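Local coordinates for flagellar motor switch protein fliG (Thermotoga maritima, PDB 3AJC) that probably forms part of the switch complex at the base of the flagellar basal body, which sets the direction of flagellar rotation, at residues 59-62 against 63-66; 66-69 against 70-74. All coordinates share one frame; numbering follows the deposited sequence.

Contact 1: residues 59-62 against 63-66; sequences IALL and ERTS
The guanidinium of Arg64 carries CD2 of Leu61 over one of its faces, 3.8 Å above the plane and displaced toward the rim, so that the methyl sits nearest NH2. Ala60 O approaches the same group obliquely, too far from NH1 to bond. The turn brings the two residues close, and with CG of each beside its own backbone N (chi1 -54° in Leu61, -62° in Arg64) and a bend at chi3 of Arg64, the side chains cross obliquely. The backbone makes a type I beta turn from Leu61 to Arg64, where the chain leaves helix 49-60. Arg64 N donates to Leu61 O over 3.1 Å with an N-H...O angle of 153°. Thr65 brings its methyl CG2 to the same oxygen, while its hydroxyl OG1 bonds to Glu69 OE2 in the following helix. Leu62 turns the other way: it is buried against Gln26 and Ser33 of helix 25-33, and its side chain lies about 6 Å from that of Arg58, a site of the EHPQR motif important for FliM binding. Glu63 CG lies 3.6 Å from Leu62 C. Arg64 also has a long, weak ion pair with Glu124. A single backbone hydrogen bond between the two segments thus holds the turn, and because Leu61 offers the guanidinium no polar partner, the charge of Arg64 probably depends on solvent and on that weak pair with Glu124.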
loop_
_atom_site.group_PDB
_atom_site.type_symbol
_atom_site.label_atom_id
_atom_site.label_comp_id
_atom_site.label_asym_id
_atom_site.label_seq_id
_atom_site.Cartn_x
_atom_site.Cartn_y
_atom_site.Cartn_z
ATOM N N ILE A 59 -12.000 3.524 7.026
ATOM C CA ILE A 59 -11.000 2.468 7.071
ATOM C C ILE A 59 -9.648 3.132 7.311
ATOM O O ILE A 59 -8.807 2.630 8.073
ATOM C CB ILE A 59 -10.954 1.672 5.741
ATOM C CG1 ILE A 59 -12.231 0.831 5.596
ATOM C CG2 ILE A 59 -9.710 0.785 5.705
ATOM C CD1 ILE A 59 -12.331 0.046 4.294
ATOM N N ALA A 60 -9.456 4.276 6.663
ATOM C CA ALA A 60 -8.221 5.033 6.774
ATOM C C ALA A 60 -8.033 5.587 8.186
ATOM O O ALA A 60 -6.913 5.639 8.692
ATOM C CB ALA A 60 -8.220 6.169 5.763
ATOM N N LEU A 61 -9.134 5.990 8.820
ATOM C CA LEU A 61 -9.089 6.560 10.165
ATOM C C LEU A 61 -9.745 5.648 11.192
ATOM O O LEU A 61 -10.282 6.113 12.195
ATOM C CB LEU A 61 -9.799 7.915 10.160
ATOM C CG LEU A 61 -9.340 8.959 9.135
ATOM C CD1 LEU A 61 -10.388 10.045 9.054
ATOM C CD2 LEU A 61 -7.978 9.539 9.518
ATOM N N LEU A 62 -9.679 4.346 10.940
ATOM C CA LEU A 62 -10.317 3.359 11.797
ATOM C C LEU A 62 -10.306 3.560 13.314
ATOM O O LEU A 62 -11.355 3.519 13.943
ATOM C CB LEU A 62 -9.785 1.961 11.480
ATOM C CG LEU A 62 -10.695 0.860 12.032
ATOM C CD1 LEU A 62 -12.038 0.901 11.320
ATOM C CD2 LEU A 62 -10.035 -0.493 11.834
ATOM N N GLU A 63 -9.143 3.727 13.922
ATOM C CA GLU A 63 -9.114 3.901 15.371
ATOM C C GLU A 63 -8.492 5.235 15.734
ATOM O O GLU A 63 -8.046 5.451 16.861
ATOM C CB GLU A 63 -8.349 2.745 16.016
ATOM C CG GLU A 63 -9.112 1.432 15.967
ATOM C CD GLU A 63 -8.202 0.222 15.887
ATOM O OE1 GLU A 63 -8.730 -0.910 15.896
ATOM O OE2 GLU A 63 -6.966 0.400 15.803
ATOM N N ARG A 64 -8.490 6.127 14.750
ATOM C CA ARG A 64 -7.938 7.466 14.883
ATOM C C ARG A 64 -9.057 8.487 14.699
ATOM O O ARG A 64 -8.785 9.667 14.487
ATOM C CB ARG A 64 -6.892 7.716 13.793
ATOM C CG ARG A 64 -5.656 6.819 13.794
ATOM C CD ARG A 64 -4.790 7.168 12.581
ATOM N NE ARG A 64 -4.892 8.594 12.286
ATOM C CZ ARG A 64 -4.428 9.181 11.189
ATOM N NH1 ARG A 64 -3.814 8.468 10.256
ATOM N NH2 ARG A 64 -4.602 10.486 11.014
ATOM N N THR A 65 -10.305 8.036 14.782
ATOM C CA THR A 65 -11.456 8.916 14.575
ATOM C C THR A 65 -11.556 10.143 15.471
ATOM O O THR A 65 -12.046 11.189 15.041
ATOM C CB THR A 65 -12.773 8.134 14.676
ATOM O OG1 THR A 65 -13.014 7.749 16.034
ATOM C CG2 THR A 65 -12.690 6.900 13.814
ATOM N N SER A 66 -11.110 10.018 16.716
ATOM C CA SER A 66 -11.150 11.146 17.635
ATOM C C SER A 66 -10.068 10.991 18.694
ATOM O O SER A 66 -9.459 9.925 18.832
ATOM C CB SER A 66 -12.517 11.235 18.312
ATOM O OG SER A 66 -12.742 10.107 19.139
#

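Contact 2: residues 66-69 against 70-74; sequences SVKE and IERNL
Lys68 bends at chi2 (66°) while Glu71 runs out extended from a CG anti to its own N (chi1 174°), and these torsions lay the two side chains side by side on the first turns of helix 67-79. This is an i to i+3 salt bridge behind a serine N-cap: Lys68 NZ meets the syn side of Glu71 OE1 at 3.1 Å. Ser66 caps the helix by accepting from Glu69 N through OG, at 3.2 Å, and regular i to i+4 backbone bonds follow, from Ile70 N to Ser66 O through Asn73 N to Glu69 O. Arg72 crosses Lys68 at about a right angle, its guanidinium edge toward Lys68 CG and one face toward Glu69 CA. Glu69 OE1 lies 4.2 Å from Arg72 NH1 but well out of the guanidinium plane, so only a general charge attraction is likely; OE2 is held by Thr65 OG1 just before the cap. On the surface of the middle domain, Ile70 rests CG1 3.3 Å from Ser66 O. Asn73 lies alongside Glu69, its amide turned 55° from the carboxylate, and ND2 adds a weak, bent bond of 2.7 Å to Glu69 O.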
loop_
_atom_site.group_PDB
_atom_site.type_symbol
_atom_site.label_atom_id
_atom_site.label_comp_id
_atom_site.label_asym_id
_atom_site.label_seq_id
_atom_site.Cartn_x
_atom_site.Cartn_y
_atom_site.Cartn_z
ATOM N N SER A 66 -11.110 10.018 16.716
ATOM C CA SER A 66 -11.150 11.146 17.635
ATOM C C SER A 66 -10.068 10.991 18.694
ATOM O O SER A 66 -9.459 9.925 18.832
ATOM C CB SER A 66 -12.517 11.235 18.312
ATOM O OG SER A 66 -12.742 10.107 19.139
ATOM N N VAL A 67 -9.828 12.063 19.435
ATOM C CA VAL A 67 -8.834 12.039 20.493
ATOM C C VAL A 67 -9.238 10.968 21.504
ATOM O O VAL A 67 -8.394 10.246 22.049
ATOM C CB VAL A 67 -8.767 13.397 21.202
ATOM C CG1 VAL A 67 -7.776 13.335 22.351
ATOM C CG2 VAL A 67 -8.384 14.479 20.202
ATOM N N LYS A 68 -10.546 10.864 21.732
ATOM C CA LYS A 68 -11.090 9.897 22.675
ATOM C C LYS A 68 -10.756 8.475 22.259
ATOM O O LYS A 68 -10.332 7.664 23.080
ATOM C CB LYS A 68 -12.612 10.051 22.777
ATOM C CG LYS A 68 -13.134 9.871 24.185
ATOM C CD LYS A 68 -12.618 11.001 25.065
ATOM C CE LYS A 68 -12.690 10.646 26.540
ATOM N NZ LYS A 68 -11.977 11.661 27.378
ATOM N N GLU A 69 -10.958 8.178 20.979
ATOM C CA GLU A 69 -10.691 6.847 20.450
ATOM C C GLU A 69 -9.206 6.490 20.568
ATOM O O GLU A 69 -8.850 5.355 20.873
ATOM C CB GLU A 69 -11.144 6.783 18.993
ATOM C CG GLU A 69 -10.896 5.453 18.309
ATOM C CD GLU A 69 -12.168 4.869 17.741
ATOM O OE1 GLU A 69 -12.920 4.206 18.494
ATOM O OE2 GLU A 69 -12.424 5.090 16.542
ATOM N N ILE A 70 -8.346 7.470 20.321
ATOM C CA ILE A 70 -6.906 7.267 20.419
ATOM C C ILE A 70 -6.565 6.964 21.876
ATOM O O ILE A 70 -5.854 6.003 22.181
ATOM C CB ILE A 70 -6.146 8.540 19.956
ATOM C CG1 ILE A 70 -6.404 8.767 18.465
ATOM C CG2 ILE A 70 -4.655 8.405 20.242
ATOM C CD1 ILE A 70 -5.945 10.099 17.944
ATOM N N GLU A 71 -7.096 7.789 22.770
ATOM C CA GLU A 71 -6.866 7.640 24.199
ATOM C C GLU A 71 -7.284 6.259 24.704
ATOM O O GLU A 71 -6.565 5.633 25.484
ATOM C CB GLU A 71 -7.622 8.741 24.950
ATOM C CG GLU A 71 -7.594 8.630 26.460
ATOM C CD GLU A 71 -8.135 9.876 27.133
ATOM O OE1 GLU A 71 -9.185 10.389 26.687
ATOM O OE2 GLU A 71 -7.516 10.346 28.111
ATOM N N ARG A 72 -8.443 5.788 24.242
ATOM C CA ARG A 72 -8.980 4.483 24.636
ATOM C C ARG A 72 -8.142 3.330 24.101
ATOM O O ARG A 72 -7.743 2.442 24.853
ATOM C CB ARG A 72 -10.423 4.332 24.135
ATOM C CG ARG A 72 -11.496 4.426 25.221
ATOM C CD ARG A 72 -12.902 4.294 24.629
ATOM N NE ARG A 72 -13.355 5.516 23.964
ATOM C CZ ARG A 72 -14.156 5.536 22.904
ATOM N NH1 ARG A 72 -14.588 4.399 22.384
ATOM N NH2 ARG A 72 -14.527 6.690 22.361
ATOM N N ASN A 73 -7.888 3.335 22.797
ATOM C CA ASN A 73 -7.098 2.281 22.175
ATOM C C ASN A 73 -5.713 2.179 22.791
ATOM O O ASN A 73 -5.185 1.079 22.960
ATOM C CB ASN A 73 -6.976 2.523 20.670
ATOM C CG ASN A 73 -8.239 2.157 19.921
ATOM O OD1 ASN A 73 -8.622 0.985 19.859
ATOM N ND2 ASN A 73 -8.900 3.159 19.353
ATOM N N LEU A 74 -5.126 3.324 23.121
ATOM C CA LEU A 74 -3.806 3.338 23.730
ATOM C C LEU A 74 -3.878 2.617 25.072
ATOM O O LEU A 74 -3.083 1.723 25.355
ATOM C CB LEU A 74 -3.325 4.775 23.935
ATOM C CG LEU A 74 -1.914 4.919 24.521
ATOM C CD1 LEU A 74 -0.898 4.232 23.613
ATOM C CD2 LEU A 74 -1.576 6.390 24.680
#

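Followed from the N terminus, the chain leaves helix 49-60, turns through contact 1 and enters helix 67-79, whose first turns form contact 2. Neither contact encloses the other: they run in sequence and share Ser66, the last residue of the connecting loop and the N-cap of the next helix. Contact 1 closes the tight turn between the helices, whereas contact 2 stays within a single helix. Their centres lie 10 Å apart, and the loop packs back on the helix, with Glu63 O 3.2 Å from Glu69 CG and Glu63 CB near Asn73 ND2. Contact 1 and this packing tie the end of helix 49-60 to the start of helix 67-79, both in the FliG middle domain.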